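Long-range contacts in inorganic pyrophosphatase (Shewanella sp. AS-11, PDB 6LL8), which probably catalyses, as a metal-dependent type II enzyme, the hydrolysis of diphosphate to two phosphates: residues M4-G8 and E59-Y64; I92-H96 and V114-V120; L272-Y277 and A301-F306; G210-G214 and R246-L250. One frame throughout, in Å; residues are numbered along the deposited sequence. Where two conformers were deposited one is given.

Contact 1: residues M4-G8 and E59-Y64; sequences MYVVG and EYKTSY
Tyr5 reaches Lys61 and Tyr64 through side chains alone, in an aromatic contact along one face of the parallel six-stranded sheet of the DHH domain. Strand 34-38 runs between strands 4-7 and 59-60, so the two segments, not being sheet neighbours, meet over it; Ile35 of that middle strand touches both Tyr5 and Glu59. The arrangement illustrates how one ring can tie a strand to the loop that follows a non-adjacent strand. Tyr64 turns its edge toward the face of Tyr5 in an offset edge-to-face pair, the planes 83° apart and the centroids 5.7 Å from each other. The closest approach of the pair is Tyr64 CE2 to Tyr5 CB, at 3.6 Å. On the same face of Tyr5 lies the aliphatic end of Lys61, in a CH-pi contact with CE 3.8 Å from the ring centroid. CG of Lys61 stands anti to its backbone N (chi1 179°), and the chain stays extended to CE, which carries the methylenes across the ring at about a right angle. Lys61 CE also lies above a face of Tyr64, filling the corner between the two rings. Further along the strand, Val7 CG2 meets Tyr64 OH at 3.7 Å. That hydroxyl is held by the backbone, donating to Lys61 O over 2.7 Å. Shortening Tyr5 to an alanine would probably open a gap beside Lys61 CE and leave the edge of Tyr64 without its aromatic partner. Lys61 NZ, beyond the ring, donates over 2.8 Å to Ser63 O, while a water 2.8 Å from Tyr5 OH accepts only weakly from the same NZ.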
loop_
_atom_site.group_PDB
_atom_site.type_symbol
_atom_site.label_atom_id
_atom_site.label_comp_id
_atom_site.label_asym_id
_atom_site.label_seq_id
_atom_site.Cartn_x
_atom_site.Cartn_y
_atom_site.Cartn_z
ATOM N N MET A 4 10.574 -11.580 -16.685
ATOM C CA MET A 4 10.310 -10.281 -16.049
ATOM C C MET A 4 10.172 -10.492 -14.548
ATOM O O MET A 4 9.793 -11.584 -14.096
ATOM C CB MET A 4 9.046 -9.634 -16.618
ATOM C CG MET A 4 7.742 -10.274 -16.160
ATOM S SD MET A 4 6.278 -9.576 -16.907
ATOM C CE MET A 4 6.244 -10.522 -18.433
ATOM N N TYR A 5 10.422 -9.440 -13.801
ATOM C CA TYR A 5 10.133 -9.417 -12.362
ATOM C C TYR A 5 8.907 -8.572 -12.131
ATOM O O TYR A 5 8.811 -7.449 -12.624
ATOM C CB TYR A 5 11.328 -8.883 -11.583
ATOM C CG TYR A 5 12.470 -9.852 -11.551
ATOM C CD1 TYR A 5 12.541 -10.821 -10.578
ATOM C CD2 TYR A 5 13.487 -9.782 -12.474
ATOM C CE1 TYR A 5 13.573 -11.734 -10.541
ATOM C CE2 TYR A 5 14.531 -10.686 -12.441
ATOM C CZ TYR A 5 14.579 -11.659 -11.474
ATOM O OH TYR A 5 15.619 -12.538 -11.431
ATOM N N VAL A 6 8.000 -9.099 -11.331
ATOM C CA VAL A 6 6.755 -8.424 -10.945
ATOM C C VAL A 6 6.914 -7.961 -9.515
ATOM O O VAL A 6 7.138 -8.816 -8.638
ATOM C CB VAL A 6 5.547 -9.358 -11.114
ATOM C CG1 VAL A 6 4.277 -8.565 -10.858
ATOM C CG2 VAL A 6 5.524 -10.007 -12.489
ATOM N N VAL A 7 6.884 -6.660 -9.265
ATOM C CA VAL A 7 7.291 -6.163 -7.936
ATOM C C VAL A 7 6.509 -4.897 -7.589
ATOM O O VAL A 7 6.361 -3.969 -8.391
ATOM C CB VAL A 7 8.798 -5.988 -7.854
ATOM C CG1 VAL A 7 9.297 -4.983 -8.827
ATOM C CG2 VAL A 7 9.247 -5.629 -6.459
ATOM N N GLY A 8 6.054 -4.889 -6.351
ATOM C CA GLY A 8 5.322 -3.760 -5.783
ATOM C C GLY A 8 6.211 -2.778 -5.069
ATOM O O GLY A 8 7.418 -2.734 -5.258
ATOM N N GLU A 59 10.538 -13.851 -3.930
ATOM C CA GLU A 59 11.985 -13.571 -3.882
ATOM C C GLU A 59 12.247 -12.144 -3.421
ATOM O O GLU A 59 11.732 -11.184 -4.005
ATOM C CB GLU A 59 12.529 -13.778 -5.297
ATOM C CG GLU A 59 14.029 -13.505 -5.384
ATOM C CD GLU A 59 14.612 -13.675 -6.775
ATOM O OE1 GLU A 59 14.016 -14.374 -7.596
ATOM O OE2 GLU A 59 15.710 -13.127 -6.969
ATOM N N TYR A 60 13.124 -12.004 -2.453
ATOM C CA TYR A 60 13.600 -10.680 -2.012
ATOM C C TYR A 60 14.702 -10.234 -2.958
ATOM O O TYR A 60 15.719 -10.921 -3.090
ATOM C CB TYR A 60 14.164 -10.721 -0.597
ATOM C CG TYR A 60 14.854 -9.456 -0.160
ATOM C CD1 TYR A 60 14.116 -8.334 0.167
ATOM C CD2 TYR A 60 16.228 -9.397 -0.002
ATOM C CE1 TYR A 60 14.727 -7.170 0.594
ATOM C CE2 TYR A 60 16.854 -8.245 0.438
ATOM C CZ TYR A 60 16.098 -7.126 0.730
ATOM O OH TYR A 60 16.699 -5.988 1.176
ATOM N N LYS A 61 14.493 -9.134 -3.639
ATOM C CA LYS A 61 15.401 -8.672 -4.685
ATOM C C LYS A 61 15.346 -7.164 -4.721
ATOM O O LYS A 61 14.245 -6.604 -4.754
ATOM C CB LYS A 61 15.022 -9.268 -6.035
ATOM C CG LYS A 61 15.905 -8.830 -7.184
ATOM C CD LYS A 61 15.635 -9.581 -8.447
ATOM C CE LYS A 61 16.453 -9.119 -9.633
ATOM N NZ LYS A 61 17.903 -9.209 -9.387
ATOM N N THR A 62 16.503 -6.512 -4.675
ATOM C CA THR A 62 16.551 -5.037 -4.601
ATOM C C THR A 62 17.181 -4.402 -5.843
ATOM O O THR A 62 16.942 -3.189 -6.038
ATOM C CB THR A 62 17.193 -4.575 -3.307
ATOM O OG1 THR A 62 18.482 -5.147 -3.194
ATOM C CG2 THR A 62 16.345 -4.955 -2.122
ATOM N N SER A 63 17.956 -5.118 -6.627
ATOM C CA SER A 63 18.573 -4.528 -7.834
ATOM C C SER A 63 17.966 -5.157 -9.076
ATOM O O SER A 63 17.873 -6.387 -9.203
ATOM C CB SER A 63 20.042 -4.616 -7.830
ATOM O OG SER A 63 20.527 -4.425 -9.143
ATOM N N TYR A 64 17.559 -4.280 -9.962
ATOM C CA TYR A 64 16.834 -4.685 -11.177
ATOM C C TYR A 64 17.453 -4.093 -12.435
ATOM O O TYR A 64 16.886 -4.251 -13.518
ATOM C CB TYR A 64 15.361 -4.259 -11.104
ATOM C CG TYR A 64 14.627 -4.990 -10.023
ATOM C CD1 TYR A 64 14.738 -4.579 -8.717
ATOM C CD2 TYR A 64 13.851 -6.109 -10.288
ATOM C CE1 TYR A 64 14.096 -5.238 -7.699
ATOM C CE2 TYR A 64 13.189 -6.775 -9.271
ATOM C CZ TYR A 64 13.294 -6.332 -7.974
ATOM O OH TYR A 64 12.655 -6.995 -6.962
HETATM O O HOH W 1 18.177 -11.547 -11.865
#

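Contact 2: residues I92-H96 and V114-V120; sequences IVDHH and VGCSNTV. Unlike the reference sequence in segment 114-120: Ser117 (reference Arg). With MG (magnesium ion), chain D; 2PN (imidodiphosphoric acid), chain I.
Val114 O is gripped by His95 and by a water that also donates to His95 O. The ring gives its ND1 hydrogen over 2.9 Å to Val114 O, which lies in the ring plane, although the donor stands above the plane of the carbonyl. CG of His95 sits between the backbone N and carbonyl carbon (chi1 64°), lifting the ring against residues 114-117; Cys116 CA and Ser117 N lie over one face. With ND1 so held, NE2 is aimed at a magnesium ion 2.2 Å away, a site completed by Asp15, Asp73, Asp147 and imidodiphosphate O3. Ser117 OG, near His95 CD2, is hydrogen-bonded to Asp73. Next door, Asp94 OD1 accepts from His95 N and, on its syn lone pair, from His96 ND1 over 2.7 Å. The other nitrogen, His96 NE2, takes the bond from the bridging N1 of the ligand at 2.8 Å. Replacing His96 by a leucine would probably leave ligand N1 without this acceptor and Asp94 OD1 with one donor fewer. Behind the site, Val93 CG2 packs on Val120 CG1 at 3.7 Å, seating the start of helix 117-128 against strand 88-94, with Trp110 of strand 108-111 touching both valines and helix 14-29 alongside.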
loop_
_atom_site.group_PDB
_atom_site.type_symbol
_atom_site.label_atom_id
_atom_site.label_comp_id
_atom_site.label_asym_id
_atom_site.label_seq_id
_atom_site.Cartn_x
_atom_site.Cartn_y
_atom_site.Cartn_z
ATOM N N ILE A 92 2.798 -1.426 -15.698
ATOM C CA ILE A 92 2.364 -0.923 -14.385
ATOM C C ILE A 92 0.924 -1.372 -14.219
ATOM O O ILE A 92 0.096 -1.084 -15.105
ATOM C CB ILE A 92 2.454 0.596 -14.253
ATOM C CG1 ILE A 92 3.888 1.082 -14.534
ATOM C CG2 ILE A 92 1.969 1.043 -12.884
ATOM C CD1 ILE A 92 4.013 2.587 -14.595
ATOM N N VAL A 93 0.603 -1.993 -13.101
ATOM C CA VAL A 93 -0.797 -2.243 -12.688
ATOM C C VAL A 93 -0.974 -1.560 -11.350
ATOM O O VAL A 93 -0.206 -1.817 -10.414
ATOM C CB VAL A 93 -1.152 -3.738 -12.670
ATOM C CG1 VAL A 93 -0.241 -4.585 -11.797
ATOM C CG2 VAL A 93 -2.603 -3.903 -12.280
ATOM N N ASP A 94 -1.963 -0.666 -11.244
ATOM C CA ASP A 94 -2.007 0.208 -10.059
ATOM C C ASP A 94 -3.356 0.872 -9.939
ATOM O O ASP A 94 -4.209 0.789 -10.825
ATOM C CB ASP A 94 -0.877 1.239 -10.135
ATOM C CG ASP A 94 -0.647 2.027 -8.863
ATOM O OD1 ASP A 94 -1.002 1.496 -7.766
ATOM O OD2 ASP A 94 -0.108 3.137 -8.951
ATOM N N HIS A 95 -3.511 1.609 -8.845
ATOM C CA HIS A 95 -4.720 2.366 -8.470
ATOM C C HIS A 95 -4.351 3.649 -7.718
ATOM O O HIS A 95 -5.164 4.162 -6.963
ATOM C CB HIS A 95 -5.679 1.478 -7.684
ATOM C CG HIS A 95 -5.192 0.977 -6.353
ATOM N ND1 HIS A 95 -6.034 0.939 -5.271
ATOM C CD2 HIS A 95 -4.026 0.427 -5.934
ATOM C CE1 HIS A 95 -5.367 0.385 -4.253
ATOM N NE2 HIS A 95 -4.144 0.055 -4.607
ATOM N N HIS A 96 -3.136 4.150 -7.923
ATOM C CA HIS A 96 -2.661 5.419 -7.347
ATOM C C HIS A 96 -2.649 6.527 -8.390
ATOM O O HIS A 96 -2.805 6.268 -9.596
ATOM C CB HIS A 96 -1.248 5.263 -6.757
ATOM C CG HIS A 96 -1.214 4.441 -5.514
ATOM N ND1 HIS A 96 -1.137 3.045 -5.528
ATOM C CD2 HIS A 96 -1.239 4.795 -4.200
ATOM C CE1 HIS A 96 -1.144 2.613 -4.266
ATOM N NE2 HIS A 96 -1.188 3.657 -3.436
ATOM N N VAL A 114 -9.643 2.393 -8.481
ATOM C CA VAL A 114 -10.423 1.433 -7.711
ATOM C C VAL A 114 -9.762 1.220 -6.362
ATOM O O VAL A 114 -8.722 1.795 -6.009
ATOM C CB VAL A 114 -10.638 0.136 -8.494
ATOM C CG1 VAL A 114 -11.478 0.420 -9.745
ATOM C CG2 VAL A 114 -9.314 -0.566 -8.815
ATOM N N GLY A 115 -10.366 0.352 -5.578
ATOM C CA GLY A 115 -9.908 0.109 -4.206
ATOM C C GLY A 115 -8.651 -0.697 -4.045
ATOM O O GLY A 115 -8.058 -0.604 -2.985
ATOM N N CYS A 116 -8.234 -1.471 -5.035
ATOM C CA CYS A 116 -7.106 -2.393 -4.838
ATOM C C CYS A 116 -6.453 -2.729 -6.174
ATOM O O CYS A 116 -7.180 -2.972 -7.151
ATOM C CB CYS A 116 -7.601 -3.629 -4.125
ATOM S SG CYS A 116 -6.294 -4.793 -3.706
ATOM N N SER A 117 -5.127 -2.831 -6.210
ATOM C CA SER A 117 -4.468 -3.272 -7.445
ATOM C C SER A 117 -4.957 -4.650 -7.845
ATOM O O SER A 117 -5.048 -4.956 -9.048
ATOM C CB SER A 117 -2.963 -3.320 -7.296
ATOM O OG SER A 117 -2.385 -2.073 -6.992
ATOM N N ASN A 118 -5.238 -5.519 -6.894
ATOM C CA ASN A 118 -5.674 -6.896 -7.202
ATOM C C ASN A 118 -7.044 -6.908 -7.861
ATOM O O ASN A 118 -7.326 -7.892 -8.566
ATOM C CB ASN A 118 -5.598 -7.814 -5.979
ATOM C CG ASN A 118 -4.218 -8.392 -5.763
ATOM O OD1 ASN A 118 -3.918 -9.435 -6.358
ATOM N ND2 ASN A 118 -3.347 -7.709 -5.028
ATOM N N THR A 119 -7.861 -5.878 -7.685
ATOM C CA THR A 119 -9.125 -5.760 -8.458
ATOM C C THR A 119 -8.783 -5.636 -9.936
ATOM O O THR A 119 -9.451 -6.247 -10.806
ATOM C CB THR A 119 -9.959 -4.611 -7.930
ATOM O OG1 THR A 119 -10.243 -4.912 -6.564
ATOM C CG2 THR A 119 -11.230 -4.390 -8.711
ATOM N N VAL A 120 -7.779 -4.827 -10.247
ATOM C CA VAL A 120 -7.341 -4.645 -11.648
ATOM C C VAL A 120 -6.687 -5.939 -12.148
ATOM O O VAL A 120 -6.908 -6.348 -13.290
ATOM C CB VAL A 120 -6.398 -3.448 -11.772
ATOM C CG1 VAL A 120 -6.108 -3.192 -13.253
ATOM C CG2 VAL A 120 -6.971 -2.206 -11.125
HETATM MG MG MG D . -2.891 -1.005 -3.073
HETATM P P1 2PN I . -2.019 1.195 -0.954
HETATM O O1 2PN I . -0.570 0.825 -1.260
HETATM O O2 2PN I . -2.483 0.648 0.371
HETATM O O3 2PN I . -2.934 0.797 -2.097
HETATM N N1 2PN I . -2.075 2.837 -0.863
HETATM P P2 2PN I . -2.294 3.930 0.353
HETATM O O4 2PN I . -1.123 4.898 0.207
HETATM O O5 2PN I . -2.230 3.192 1.673
HETATM O O6 2PN I . -3.622 4.610 0.123
HETATM O O HOH W 2 -7.859 4.434 -6.500
#

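Contact 3: residues L272-Y277 and A301-F306; sequences LTERAY and ALQDAF
Leu302, Ala305 and Ala276 bury the most surface where helix 272-277 meets helix 301-306, and Leu302 is the central one of the three. In the conformer given, its CD2 methyl reaches Ala276 CB at 3.8 Å and Leu272 CG at 4.0 Å, the two leucine side chains crossing at about a right angle. CG of Leu302 is anti to its carbonyl carbon (chi1 -78°), which swings the branch toward the other helix. Two conformers are deposited for this residue, and its short approach to the Tyr277 hydroxyl is doubtful. That hydroxyl finds its hydrogen-bond partner in Val298 O, one turn before Leu302 in helix 294-307.

Ala276 points its methyl toward the opposing helix, at 4.5 Å from Ala301 CB and likewise from Ala305 CB. The same methyl lies over the centre of its neighbour Tyr277's ring, while Tyr277 CE1 reaches Ala301 CB at 3.8 Å. Alanines in these facing positions let the backbones come near, and Ala301 CB stands 3.3 Å from Ala276 O.

The segments form a steep helix-helix crossing in the DHHA2 domain, with axes 8.7 Å apart and N-to-C directions at 103°. Both helices lie on one face of the mixed sheet, where Leu272 and Leu302 each rest on Leu250 of strand 248-255.

Ala305 also directs its methyl toward helix 272-277, and in the conformer given the guanidinium of Arg275 comes near; its NE forms a salt bridge with Asp271 and NH2 a hydrogen bond with Ser269. At the far end Leu272 CD1 touches Phe306 CZ at 3.9 Å, coming at the ring obliquely.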
loop_
_atom_site.group_PDB
_atom_site.type_symbol
_atom_site.label_atom_id
_atom_site.label_comp_id
_atom_site.label_asym_id
_atom_site.label_seq_id
_atom_site.Cartn_x
_atom_site.Cartn_y
_atom_site.Cartn_z
ATOM N N LEU A 272 1.187 23.247 7.876
ATOM C CA LEU A 272 0.980 22.218 6.823
ATOM C C LEU A 272 -0.470 21.750 6.802
ATOM O O LEU A 272 -1.069 21.743 5.709
ATOM C CB LEU A 272 1.899 21.031 7.109
ATOM C CG LEU A 272 1.905 19.983 5.998
ATOM C CD1 LEU A 272 2.641 20.477 4.779
ATOM C CD2 LEU A 272 2.513 18.676 6.475
ATOM N N THR A 273 -1.022 21.269 7.913
ATOM C CA THR A 273 -2.370 20.649 7.873
ATOM C C THR A 273 -3.462 21.713 7.812
ATOM O O THR A 273 -4.513 21.448 7.218
ATOM C CB THR A 273 -2.595 19.636 8.997
ATOM O OG1 THR A 273 -2.538 20.278 10.261
ATOM C CG2 THR A 273 -1.576 18.519 8.982
ATOM N N GLU A 274 -3.216 22.893 8.362
ATOM C CA GLU A 274 -4.145 24.027 8.162
ATOM C C GLU A 274 -4.304 24.278 6.657
ATOM O O GLU A 274 -5.439 24.362 6.181
ATOM C CB GLU A 274 -3.619 25.252 8.920
ATOM C CG GLU A 274 -4.511 26.482 8.831
ATOM C CD GLU A 274 -4.306 27.510 9.939
ATOM O OE1 GLU A 274 -3.171 27.637 10.452
ATOM O OE2 GLU A 274 -5.287 28.178 10.292
ATOM N N ARG A 275 -3.190 24.377 5.941
ATOM C CA ARG A 275 -3.206 24.707 4.493
ATOM C C ARG A 275 -3.788 23.532 3.698
ATOM O O ARG A 275 -4.615 23.769 2.780
ATOM C CB ARG A 275 -1.811 25.086 3.987
ATOM C CG ARG A 275 -1.333 26.461 4.440
ATOM C CD ARG A 275 -0.053 26.858 3.725
ATOM N NE ARG A 275 1.006 25.941 4.117
ATOM C CZ ARG A 275 1.599 25.025 3.340
ATOM N NH1 ARG A 275 1.280 24.872 2.066
ATOM N NH2 ARG A 275 2.530 24.254 3.849
ATOM N N ALA A 276 -3.365 22.310 3.984
ATOM C CA ALA A 276 -3.786 21.160 3.159
ATOM C C ALA A 276 -5.244 20.787 3.420
ATOM O O ALA A 276 -5.930 20.466 2.448
ATOM C CB ALA A 276 -2.872 19.986 3.388
ATOM N N TYR A 277 -5.698 20.767 4.673
ATOM C CA TYR A 277 -6.976 20.141 5.088
ATOM C C TYR A 277 -7.924 21.141 5.743
ATOM O O TYR A 277 -9.054 20.746 6.069
ATOM C CB TYR A 277 -6.724 18.967 6.043
ATOM C CG TYR A 277 -5.709 17.979 5.517
ATOM C CD1 TYR A 277 -5.908 17.318 4.323
ATOM C CD2 TYR A 277 -4.546 17.716 6.217
ATOM C CE1 TYR A 277 -4.982 16.405 3.845
ATOM C CE2 TYR A 277 -3.607 16.818 5.748
ATOM C CZ TYR A 277 -3.819 16.164 4.552
ATOM O OH TYR A 277 -2.860 15.297 4.116
ATOM N N ALA A 301 -4.504 16.465 -1.338
ATOM C CA ALA A 301 -4.541 17.841 -0.808
ATOM C C ALA A 301 -3.134 18.281 -0.431
ATOM O O ALA A 301 -2.828 19.456 -0.546
ATOM C CB ALA A 301 -5.478 17.955 0.368
ATOM N N LEU A 302 -2.313 17.366 0.071
ATOM C CA LEU A 302 -0.915 17.729 0.416
ATOM C C LEU A 302 -0.152 18.068 -0.855
ATOM O O LEU A 302 0.570 19.076 -0.893
ATOM C CB LEU A 302 -0.156 16.605 1.104
ATOM C CG LEU A 302 -0.446 16.365 2.567
ATOM C CD1 LEU A 302 0.224 15.078 2.980
ATOM C CD2 LEU A 302 0.050 17.508 3.433
ATOM N N GLN A 303 -0.272 17.217 -1.869
ATOM C CA GLN A 303 0.502 17.414 -3.114
ATOM C C GLN A 303 0.072 18.744 -3.723
ATOM O O GLN A 303 0.925 19.532 -4.159
ATOM C CB GLN A 303 0.356 16.210 -4.052
ATOM C CG GLN A 303 1.223 16.387 -5.282
ATOM C CD GLN A 303 1.567 15.064 -5.871
ATOM O OE1 GLN A 303 2.024 14.176 -5.136
ATOM N NE2 GLN A 303 1.331 14.971 -7.187
ATOM N N ASP A 304 -1.214 19.020 -3.734
ATOM C CA ASP A 304 -1.700 20.271 -4.337
ATOM C C ASP A 304 -1.153 21.458 -3.534
ATOM O O ASP A 304 -0.799 22.478 -4.180
ATOM C CB ASP A 304 -3.215 20.261 -4.443
ATOM C CG ASP A 304 -3.796 19.334 -5.487
ATOM O OD1 ASP A 304 -3.036 18.859 -6.398
ATOM O OD2 ASP A 304 -4.995 19.060 -5.351
ATOM N N ALA A 305 -1.045 21.343 -2.203
ATOM C CA ALA A 305 -0.556 22.438 -1.333
ATOM C C ALA A 305 0.919 22.731 -1.601
ATOM O O ALA A 305 1.321 23.892 -1.489
ATOM C CB ALA A 305 -0.722 22.174 0.140
ATOM N N PHE A 306 1.712 21.715 -1.881
ATOM C CA PHE A 306 3.132 21.895 -2.233
ATOM C C PHE A 306 3.286 22.435 -3.660
ATOM O O PHE A 306 4.340 23.009 -3.913
ATOM C CB PHE A 306 3.880 20.573 -2.100
ATOM C CG PHE A 306 4.296 20.220 -0.700
ATOM C CD1 PHE A 306 5.428 20.794 -0.143
ATOM C CD2 PHE A 306 3.606 19.295 0.052
ATOM C CE1 PHE A 306 5.836 20.445 1.131
ATOM C CE2 PHE A 306 4.031 18.943 1.320
ATOM C CZ PHE A 306 5.135 19.533 1.866
#

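Contact 4: residues G210-G214 and R246-L250; sequences GNLVG and RHSVL
Asn211 opens the contact side by side with His247, both side chains pointing the same way and their flat groups 75° apart. Asn211 OD1 stands 3.6 Å from His247 CD2, while its ND2 donates to Met208 O. The imidazole has its own tie: His247 ND1 shares a 2.7 Å hydrogen bond with Ser248 OG, which lies in the ring plane. Leu212 follows with the first backbone link, its O accepting from His247 N at 2.8 Å, the donor in the carbonyl plane but the N-H...O angle bent to 133°. Its side chain leans on the stem of Arg246, Leu212 CD2 to Arg246 CG 3.8 Å; the arginine runs extended to NE, which forms a salt bridge with Asp205. Val213 pairs with Ser248 in parallel register, and Val213 CA makes a CH...O contact with Ser248 O. Gly214, opposite Val249, supplies two straighter bonds: its N donates to Ser248 O at 2.9 Å, and its O accepts from Leu250 N at 2.8 Å. A CB on Gly214 would come within 3.2 Å of Arg246 NE, so the bare backbone suits this position. The two strands are the parallel pair of a beta-alpha-beta unit whose helix 230-243 packs on Val249. Strands 203-208 and 260-267 flank them in the mixed sheet, and helix 294-307 covers the side of Val213 and Leu250.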
loop_
_atom_site.group_PDB
_atom_site.type_symbol
_atom_site.label_atom_id
_atom_site.label_comp_id
_atom_site.label_asym_id
_atom_site.label_seq_id
_atom_site.Cartn_x
_atom_site.Cartn_y
_atom_site.Cartn_z
ATOM N N GLY A 210 9.458 18.605 -5.291
ATOM C CA GLY A 210 10.851 18.625 -4.823
ATOM C C GLY A 210 10.993 18.629 -3.315
ATOM O O GLY A 210 12.102 18.734 -2.850
ATOM N N ASN A 211 9.913 18.424 -2.586
ATOM C CA ASN A 211 9.929 18.283 -1.112
ATOM C C ASN A 211 9.700 16.817 -0.761
ATOM O O ASN A 211 8.684 16.227 -1.236
ATOM C CB ASN A 211 8.854 19.167 -0.500
ATOM C CG ASN A 211 9.058 20.616 -0.860
ATOM O OD1 ASN A 211 9.845 21.278 -0.224
ATOM N ND2 ASN A 211 8.358 21.070 -1.878
ATOM N N LEU A 212 10.582 16.252 0.046
ATOM C CA LEU A 212 10.481 14.833 0.402
ATOM C C LEU A 212 9.555 14.729 1.616
ATOM O O LEU A 212 9.880 15.272 2.690
ATOM C CB LEU A 212 11.867 14.230 0.627
ATOM C CG LEU A 212 11.859 12.727 0.876
ATOM C CD1 LEU A 212 11.293 11.967 -0.312
ATOM C CD2 LEU A 212 13.241 12.215 1.209
ATOM N N VAL A 213 8.417 14.066 1.451
ATOM C CA VAL A 213 7.398 13.908 2.504
ATOM C C VAL A 213 7.234 12.415 2.798
ATOM O O VAL A 213 6.869 11.641 1.906
ATOM C CB VAL A 213 6.076 14.523 2.025
ATOM C CG1 VAL A 213 4.971 14.261 3.021
ATOM C CG2 VAL A 213 6.250 15.994 1.732
ATOM N N GLY A 214 7.488 12.012 4.025
ATOM C CA GLY A 214 7.248 10.648 4.450
ATOM C C GLY A 214 5.917 10.527 5.144
ATOM O O GLY A 214 5.600 11.368 5.992
ATOM N N ARG A 246 14.101 15.000 5.269
ATOM C CA ARG A 246 12.729 15.160 4.760
ATOM C C ARG A 246 12.164 16.520 5.140
ATOM O O ARG A 246 12.479 17.078 6.226
ATOM C CB ARG A 246 11.842 14.055 5.325
ATOM C CG ARG A 246 12.210 12.658 4.848
ATOM C CD ARG A 246 11.310 11.582 5.442
ATOM N NE ARG A 246 11.549 10.290 4.831
ATOM C CZ ARG A 246 12.511 9.450 5.180
ATOM N NH1 ARG A 246 13.307 9.687 6.205
ATOM N NH2 ARG A 246 12.721 8.373 4.462
ATOM N N HIS A 247 11.308 17.070 4.299
ATOM C CA HIS A 247 10.522 18.274 4.619
ATOM C C HIS A 247 9.561 17.961 5.757
ATOM O O HIS A 247 9.373 18.790 6.661
ATOM C CB HIS A 247 9.822 18.769 3.352
ATOM C CG HIS A 247 8.947 19.949 3.584
ATOM N ND1 HIS A 247 7.730 19.849 4.205
ATOM C CD2 HIS A 247 9.149 21.267 3.318
ATOM C CE1 HIS A 247 7.211 21.070 4.308
ATOM N NE2 HIS A 247 8.068 21.958 3.735
ATOM N N SER A 248 8.878 16.827 5.674
ATOM C CA SER A 248 7.812 16.467 6.614
ATOM C C SER A 248 7.824 14.957 6.837
ATOM O O SER A 248 8.096 14.202 5.892
ATOM C CB SER A 248 6.457 16.858 6.087
ATOM O OG SER A 248 6.316 18.251 5.863
ATOM N N VAL A 249 7.430 14.557 8.035
ATOM C CA VAL A 249 7.029 13.162 8.326
ATOM C C VAL A 249 5.684 13.202 9.009
ATOM O O VAL A 249 5.519 13.930 9.994
ATOM C CB VAL A 249 8.058 12.353 9.130
ATOM C CG1 VAL A 249 7.512 10.966 9.414
ATOM C CG2 VAL A 249 9.406 12.261 8.427
ATOM N N LEU A 250 4.747 12.436 8.465
ATOM C CA LEU A 250 3.373 12.333 8.980
ATOM C C LEU A 250 3.136 10.880 9.337
ATOM O O LEU A 250 3.552 9.987 8.593
ATOM C CB LEU A 250 2.372 12.761 7.896
ATOM C CG LEU A 250 2.705 14.046 7.146
ATOM C CD1 LEU A 250 1.624 14.283 6.098
ATOM C CD2 LEU A 250 2.916 15.236 8.068
#

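Contacts 1 and 2 hang on the same parallel sheet, their centres 18 Å apart and nearest atoms about 6 Å; contact 2 supplies His95 to one of the magnesium ions and His96 to the imidodiphosphate, whereas the side chain of Val7 in contact 1 is about 13 Å from that ligand. Contacts 3 and 4 belong to the DHHA2 domain and touch directly: Phe306 CZ lies 3.7 Å from Val213 CG2, and its ring meets His247 edge-to-face. The nearest atoms of contacts 2 and 3 are about 9 Å apart. Contact 3's helix 294-307 begins with Arg294 and Lys295, which join Lys204 in binding the ligand, so both domains share the pocket.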